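Side-chain contacts in uncharacterized protein (Streptococcus thermophilus, PDB 2QZI), which is of unknown function, belongs to the DUF1827 family and carries two bound sodium ions: residues W11-Q14 / E15-N18; Y32-G35 / N36-V39; I76-I80 / V81-K85. All blocks are in the same frame, centred on the assembly; numbering follows the deposited sequence.

Contact 1. Residues W11-Q14 / E15-N18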
loop_
_atom_site.group_PDB
_atom_site.type_symbol
_atom_site.label_atom_id
_atom_site.label_comp_id
_atom_site.label_asym_id
_atom_site.label_seq_id
_atom_site.Cartn_x
_atom_site.Cartn_y
_atom_site.Cartn_z
ATOM N N TRP A 11 -2.075 -13.933 4.663
ATOM C CA TRP A 11 -1.966 -15.347 4.862
ATOM C C TRP A 11 -1.915 -16.186 3.572
ATOM O O TRP A 11 -1.396 -17.314 3.603
ATOM C CB TRP A 11 -3.151 -15.847 5.727
ATOM C CG TRP A 11 -4.438 -15.808 4.938
ATOM C CD1 TRP A 11 -5.220 -14.702 4.657
ATOM C CD2 TRP A 11 -5.093 -16.929 4.326
ATOM N NE1 TRP A 11 -6.291 -15.072 3.903
ATOM C CE2 TRP A 11 -6.252 -16.431 3.687
ATOM C CE3 TRP A 11 -4.775 -18.276 4.209
ATOM C CZ2 TRP A 11 -7.099 -17.240 2.939
ATOM C CZ3 TRP A 11 -5.650 -19.120 3.488
ATOM C CH2 TRP A 11 -6.803 -18.590 2.875
ATOM N N THR A 12 -2.494 -15.706 2.464
ATOM C CA THR A 12 -2.450 -16.507 1.241
ATOM C C THR A 12 -1.578 -15.771 0.232
ATOM O O THR A 12 -1.757 -16.003 -0.933
ATOM C CB THR A 12 -3.836 -16.689 0.477
ATOM O OG1 THR A 12 -4.893 -15.769 0.760
ATOM C CG2 THR A 12 -4.196 -17.867 -0.242
ATOM N N HIS A 13 -0.633 -14.931 0.658
ATOM C CA HIS A 13 0.307 -14.321 -0.270
ATOM C C HIS A 13 1.727 -14.472 0.295
ATOM O O HIS A 13 2.497 -13.510 0.313
ATOM C CB HIS A 13 -0.002 -12.809 -0.529
ATOM C CG HIS A 13 -1.123 -12.592 -1.498
ATOM N ND1 HIS A 13 -2.433 -12.819 -1.171
ATOM C CD2 HIS A 13 -1.130 -12.145 -2.783
ATOM C CE1 HIS A 13 -3.201 -12.635 -2.232
ATOM N NE2 HIS A 13 -2.435 -12.165 -3.204
ATOM N N GLN A 14 2.048 -15.678 0.746
ATOM C CA GLN A 14 3.266 -15.924 1.477
ATOM C C GLN A 14 4.512 -15.973 0.604
ATOM O O GLN A 14 5.605 -15.658 1.071
ATOM C CB GLN A 14 3.120 -17.199 2.283
ATOM C CG GLN A 14 2.123 -17.057 3.431
ATOM C CD GLN A 14 2.692 -16.171 4.511
ATOM O OE1 GLN A 14 3.618 -16.576 5.227
ATOM N NE2 GLN A 14 2.170 -14.959 4.633
ATOM N N GLU A 15 4.343 -16.373 -0.654
ATOM C CA GLU A 15 5.424 -16.277 -1.644
ATOM C C GLU A 15 5.829 -14.827 -1.875
ATOM O O GLU A 15 6.997 -14.469 -1.814
ATOM C CB GLU A 15 4.972 -16.872 -2.988
ATOM C CG GLU A 15 5.490 -18.293 -3.248
ATOM C CD GLU A 15 4.722 -19.027 -4.399
ATOM O OE1 GLU A 15 4.304 -18.344 -5.394
ATOM O OE2 GLU A 15 4.542 -20.289 -4.267
ATOM N N LEU A 16 4.843 -14.004 -2.191
ATOM C CA LEU A 16 5.099 -12.624 -2.496
ATOM C C LEU A 16 5.665 -11.905 -1.255
ATOM O O LEU A 16 6.608 -11.147 -1.363
ATOM C CB LEU A 16 3.832 -11.945 -3.019
ATOM C CG LEU A 16 3.944 -10.425 -3.102
ATOM C CD1 LEU A 16 4.955 -10.048 -4.273
ATOM C CD2 LEU A 16 2.581 -9.874 -3.387
ATOM N N VAL A 17 5.067 -12.169 -0.088
ATOM C CA VAL A 17 5.504 -11.551 1.167
ATOM C C VAL A 17 6.989 -11.844 1.386
ATOM O O VAL A 17 7.790 -10.915 1.540
ATOM C CB VAL A 17 4.634 -12.088 2.365
ATOM C CG1 VAL A 17 5.347 -11.889 3.720
ATOM C CG2 VAL A 17 3.252 -11.408 2.296
ATOM N N ASN A 18 7.357 -13.130 1.372
ATOM C CA ASN A 18 8.748 -13.489 1.474
ATOM C C ASN A 18 9.705 -13.010 0.358
ATOM O O ASN A 18 10.853 -12.683 0.636
ATOM C CB ASN A 18 8.834 -14.958 1.718
ATOM C CG ASN A 18 8.306 -15.307 3.121
ATOM O OD1 ASN A 18 9.034 -15.149 4.124
ATOM N ND2 ASN A 18 7.006 -15.694 3.203
HETATM O O HOH W 1 5.999 -15.747 6.150
#
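The carboxamides of Gln14 and Asn18 stand almost perpendicular, their planes 86° apart, so they do not stack. The Asn18 amide turns toward the backbone of Gln14: ND2 donates to Gln14 O over 2.6 Å, and the acceptor lies only 5° out of the amide plane. A water joins the two amides, giving a hydrogen to Gln14 OE1 at 2.7 Å and accepting one from Asn18 ND2 at 3.1 Å. OE1 of Gln14 and ND2 of Asn18 themselves stand 4.0 Å apart, and the water spans the gap. Near the His13 ring, CD2 of Leu16 approaches obliquely, 4.4 Å from the ring atom CD2 of His13.

Behind these groups runs the first turn of helix 14-23, with His13 as its N-cap residue. Two i to i+4 backbone bonds establish the helix: Val17 N reaches His13 O at 2.9 Å, and Asn18 N reaches Gln14 O at 3.1 Å. Gln14 O therefore takes two donors from one residue, the backbone N-H and the side-chain amide. The former comes from above the carbonyl plane, while ND2 is tilted only moderately from it. Asn18 can make the second bond because its CG lies anti to the carbonyl carbon (chi1 -69°), which turns the amide back along the helix toward its N-terminal end. CG2 of Val17 also lies against His13 O, at a distance too short to be trusted.

The loop preceding the helix holds both first-turn side chains. His13 ND1 bonds to Thr9 O, and Gln14 NE2 bonds to Thr10 O, leaving OE1 to engage the water. His13 and Leu16 also rest together on Thr31 of strand 28-34, which brings this end of the helix against the sheet.

Contact 2. Residues Y32-G35 / N36-V39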
loop_
_atom_site.group_PDB
_atom_site.type_symbol
_atom_site.label_atom_id
_atom_site.label_comp_id
_atom_site.label_asym_id
_atom_site.label_seq_id
_atom_site.Cartn_x
_atom_site.Cartn_y
_atom_site.Cartn_z
ATOM N N TYR A 32 -3.679 -6.824 0.679
ATOM C CA TYR A 32 -5.121 -6.651 0.934
ATOM C C TYR A 32 -5.887 -6.604 -0.389
ATOM O O TYR A 32 -5.381 -6.102 -1.405
ATOM C CB TYR A 32 -5.407 -5.314 1.621
ATOM C CG TYR A 32 -4.831 -5.170 2.998
ATOM C CD1 TYR A 32 -5.655 -5.178 4.110
ATOM C CD2 TYR A 32 -3.423 -4.993 3.194
ATOM C CE1 TYR A 32 -5.132 -5.045 5.373
ATOM C CE2 TYR A 32 -2.892 -4.894 4.485
ATOM C CZ TYR A 32 -3.767 -4.887 5.551
ATOM O OH TYR A 32 -3.275 -4.775 6.835
ATOM N N SER A 33 -7.112 -7.122 -0.340
ATOM C CA SER A 33 -8.157 -6.892 -1.307
ATOM C C SER A 33 -9.022 -5.686 -0.930
ATOM O O SER A 33 -9.245 -5.383 0.241
ATOM C CB SER A 33 -9.109 -8.100 -1.298
ATOM O OG SER A 33 -8.597 -9.031 -2.231
ATOM N N ALA A 34 -9.508 -4.997 -1.948
ATOM C CA ALA A 34 -10.491 -3.952 -1.830
ATOM C C ALA A 34 -11.463 -4.299 -2.985
ATOM O O ALA A 34 -11.425 -3.710 -4.039
ATOM C CB ALA A 34 -9.780 -2.589 -1.991
ATOM N N GLY A 35 -12.288 -5.324 -2.792
ATOM C CA GLY A 35 -13.124 -5.874 -3.878
ATOM C C GLY A 35 -12.207 -6.590 -4.862
ATOM O O GLY A 35 -11.488 -7.493 -4.461
ATOM N N ASN A 36 -12.195 -6.184 -6.132
ATOM C CA ASN A 36 -11.256 -6.776 -7.104
ATOM C C ASN A 36 -9.940 -5.990 -7.320
ATOM O O ASN A 36 -9.076 -6.392 -8.095
ATOM C CB ASN A 36 -11.931 -7.166 -8.429
ATOM C CG ASN A 36 -12.812 -6.051 -9.026
ATOM O OD1 ASN A 36 -12.524 -4.863 -8.928
ATOM N ND2 ASN A 36 -13.885 -6.464 -9.676
ATOM N N THR A 37 -9.810 -4.895 -6.582
ATOM C CA THR A 37 -8.584 -4.148 -6.449
ATOM C C THR A 37 -7.623 -4.797 -5.447
ATOM O O THR A 37 -8.028 -5.249 -4.333
ATOM C CB THR A 37 -8.915 -2.668 -6.068
ATOM O OG1 THR A 37 -9.598 -2.041 -7.158
ATOM C CG2 THR A 37 -7.679 -1.861 -5.820
ATOM N N ASP A 38 -6.339 -4.846 -5.831
ATOM C CA ASP A 38 -5.324 -5.453 -4.968
ATOM C C ASP A 38 -4.375 -4.409 -4.406
ATOM O O ASP A 38 -3.976 -3.511 -5.102
ATOM C CB ASP A 38 -4.426 -6.418 -5.722
ATOM C CG ASP A 38 -5.160 -7.418 -6.498
ATOM O OD1 ASP A 38 -5.919 -8.200 -5.892
ATOM O OD2 ASP A 38 -4.985 -7.380 -7.760
ATOM N N VAL A 39 -3.984 -4.598 -3.149
ATOM C CA VAL A 39 -3.165 -3.643 -2.444
ATOM C C VAL A 39 -2.029 -4.450 -1.851
ATOM O O VAL A 39 -2.232 -5.586 -1.385
ATOM C CB VAL A 39 -3.980 -2.863 -1.352
ATOM C CG1 VAL A 39 -3.162 -1.794 -0.689
ATOM C CG2 VAL A 39 -5.229 -2.203 -1.967
#
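Val39 N and Tyr32 O make the shortest polar bond across the hairpin, at 2.7 Å, with the donor lying nearly in line with the C=O bond. Its companion, Tyr32 N to Val39 O, measures 2.8 Å and is straighter at the hydrogen (169°), although its donor stands above the carbonyl plane. Together they define an antiparallel hydrogen-bonded pair. Nearer the bend, Ala34 N bonds to Thr37 O at 2.8 Å, whereas the return bond from Thr37 N to Ala34 O is longer, 3.2 Å, and departs far from its carbonyl plane.

The strands are joined as a two-residue beta hairpin, Gly35 and Asn36 forming the centre of a type II' turn from Ala34 to Thr37. Gly35 occupies the second turn position with a positive phi of 71°, a conformation that favours glycine. Between the two hydrogen-bonded pairs, Ser33 and Asp38 face each other as a non-hydrogen-bonded pair, and the CA-H of Ser33 points to Thr37 O at 3.4 Å.

Side-chain packing follows the same alternation. On the face carrying Tyr32, Ala34, Thr37 and Val39, the beta carbons of Tyr32 and Val39 lie 4.1 Å apart, and those of Ala34 and Thr37 lie 4.2 Å apart. The Tyr32 ring leads away from this pairing because CG is placed anti to the carbonyl carbon (chi1 -65°); its hydroxyl is gripped by Lys75 NZ and Glu30 OE1.

That face is turned to helix 61-74, where Ile67 touches both Ala34 and Val39, Phe71 meets the Tyr32 ring edge-to-face, and Glu63 OE1 bonds to Thr37 OG1. At the flanks, backbone bonds between Ser33 and Ile7 and between Asp38 and Ser53 seat the hairpin between strands 6-8 and 47-53.

Contact 3. Residues I76-I80 / V81-K85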
loop_
_atom_site.group_PDB
_atom_site.type_symbol
_atom_site.label_atom_id
_atom_site.label_comp_id
_atom_site.label_asym_id
_atom_site.label_seq_id
_atom_site.Cartn_x
_atom_site.Cartn_y
_atom_site.Cartn_z
ATOM N N ILE A 76 -0.245 3.211 9.473
ATOM C CA ILE A 76 0.883 4.037 9.292
ATOM C C ILE A 76 1.096 4.943 10.524
ATOM O O ILE A 76 0.159 5.503 11.051
ATOM C CB ILE A 76 0.689 4.846 8.000
ATOM C CG1 ILE A 76 0.892 3.956 6.753
ATOM C CG2 ILE A 76 1.601 6.009 7.981
ATOM C CD1 ILE A 76 0.581 4.629 5.406
ATOM N N ASP A 77 2.318 5.062 11.035
ATOM C CA ASP A 77 2.486 5.843 12.255
ATOM C C ASP A 77 2.746 7.271 11.715
ATOM O O ASP A 77 3.800 7.523 11.131
ATOM C CB ASP A 77 3.666 5.254 13.044
ATOM C CG ASP A 77 4.100 6.112 14.243
ATOM O OD1 ASP A 77 3.583 7.230 14.465
ATOM O OD2 ASP A 77 4.985 5.653 14.985
ATOM N N LYS A 78 1.768 8.179 11.846
ATOM C CA LYS A 78 1.852 9.468 11.142
ATOM C C LYS A 78 2.874 10.383 11.828
ATOM O O LYS A 78 3.441 11.303 11.221
ATOM C CB LYS A 78 0.467 10.144 10.983
ATOM C CG LYS A 78 -0.520 9.361 10.022
ATOM C CD LYS A 78 -1.895 10.063 9.840
ATOM C CE LYS A 78 -2.779 10.140 11.135
ATOM N NZ LYS A 78 -3.147 8.790 11.756
ATOM N N ASP A 79 3.128 10.095 13.081
ATOM C CA ASP A 79 4.070 10.833 13.817
ATOM C C ASP A 79 5.509 10.845 13.154
ATOM O O ASP A 79 6.214 11.836 13.261
ATOM C CB ASP A 79 4.110 10.208 15.170
ATOM C CG ASP A 79 4.360 11.189 16.262
ATOM O OD1 ASP A 79 4.323 12.447 16.036
ATOM O OD2 ASP A 79 4.607 10.672 17.378
ATOM N N ILE A 80 5.900 9.756 12.481
ATOM C CA ILE A 80 7.204 9.670 11.798
ATOM C C ILE A 80 7.105 9.922 10.295
ATOM O O ILE A 80 8.121 9.931 9.624
ATOM C CB ILE A 80 7.917 8.279 11.996
ATOM C CG1 ILE A 80 6.986 7.151 11.508
ATOM C CG2 ILE A 80 8.495 8.192 13.440
ATOM C CD1 ILE A 80 7.620 5.719 11.253
ATOM N N VAL A 81 5.885 10.076 9.769
ATOM C CA VAL A 81 5.755 10.325 8.365
ATOM C C VAL A 81 5.850 11.779 8.027
ATOM O O VAL A 81 5.431 12.634 8.775
ATOM C CB VAL A 81 4.642 9.485 7.540
ATOM C CG1 VAL A 81 3.684 8.796 8.336
ATOM C CG2 VAL A 81 4.005 10.293 6.349
ATOM N N LEU A 82 6.489 12.019 6.908
ATOM C CA LEU A 82 6.650 13.333 6.335
ATOM C C LEU A 82 5.398 13.623 5.441
ATOM O O LEU A 82 5.389 13.394 4.226
ATOM C CB LEU A 82 7.933 13.303 5.548
ATOM C CG LEU A 82 9.245 13.685 6.271
ATOM C CD1 LEU A 82 9.136 13.988 7.757
ATOM C CD2 LEU A 82 10.401 12.738 5.975
HETATM N N MSE A 83 4.341 14.104 6.091
HETATM C CA MSE A 83 3.043 14.253 5.494
HETATM C C MSE A 83 2.970 15.306 4.433
HETATM O O MSE A 83 2.044 15.280 3.633
HETATM C CB MSE A 83 1.979 14.499 6.570
HETATM C CG MSE A 83 0.666 13.769 6.259
HETATM SE SE MSE A 83 0.747 11.875 6.646
HETATM C CE MSE A 83 1.832 12.335 8.216
ATOM N N ASP A 84 3.941 16.233 4.410
ATOM C CA ASP A 84 4.042 17.155 3.331
ATOM C C ASP A 84 4.901 16.592 2.182
ATOM O O ASP A 84 5.173 17.331 1.232
ATOM C CB ASP A 84 4.721 18.448 3.825
ATOM C CG ASP A 84 6.110 18.168 4.416
ATOM O OD1 ASP A 84 6.333 17.038 4.961
ATOM O OD2 ASP A 84 6.967 19.073 4.368
ATOM N N LYS A 85 5.369 15.340 2.253
ATOM C CA LYS A 85 6.313 14.830 1.216
ATOM C C LYS A 85 5.740 13.578 0.548
ATOM O O LYS A 85 6.476 12.795 -0.060
ATOM C CB LYS A 85 7.694 14.500 1.787
ATOM C CG LYS A 85 8.362 15.609 2.542
ATOM C CD LYS A 85 8.955 16.568 1.635
ATOM C CE LYS A 85 9.894 17.513 2.410
ATOM N NZ LYS A 85 9.714 18.878 1.952
#
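Val81 opens the second segment by turning its N-H onto Lys78 O, a 3.1 Å bond that is bent at the hydrogen (141°) and comes from well above the carbonyl plane. It spans three residues, as in a tight turn. The side chain of Val81 packs on the same turn: its CG1 lies 3.5 Å from CG2 of Ile76, tighter than usual for two carbons, and its 3.1 Å approach to Asp77 O is doubtful. With chi1 at 14° CG1 nearly eclipses the backbone N, so these short approaches may reflect strain or, as likely, imprecise placement of the branch. Ile76 and Val81 cross at about a right angle, and Ile76 continues into the core against Phe41, Tyr48 and Phe99.

Leu82 points away from the first segment and lies on Pro100 and Thr102; a backbone hydrogen bond ties Leu82 to Pro100. At Met83, a selenomethionine, the chain bends at chi2 (77°) and chi3, folding the terminal methyl back over the first segment: CE is 3.6 Å from Lys78 O and 3.8 Å from Lys78 CB. The lysine amine is engaged elsewhere, with Leu72 O near the end of helix 61-74. Asp84 and Lys85 finish the type I turn begun at Leu82, closed by Lys85 N to Leu82 O at 2.8 Å; their mutual ion pair is long.

Across the segments, then, a single bent backbone bond is supplemented by methyl groups, so the loop's shape probably depends mostly on packing and on its bonds to the C-terminal strand and tail.

From the N terminus, contact 1 comes first, starting helix 14-23 after the loop that leaves strand 6-8. The chain then returns through strand 28-34 to contact 2, which reverses it into strand 37-44. Contact 3 follows helix 61-74 and shapes the loop leading to strand 87-91. The three lie in series, neither nesting nor crossing. Contacts 1 and 2 have centres about 15 Å apart; contact 1 leans on strand 28-34 through His13 and Leu16, while contact 2 lies at that strand's end. Contact 3 sits across the chain's centre from both, yet helix 61-74 links it to contact 2: it packs on the hairpin and then runs into the 76-85 loop.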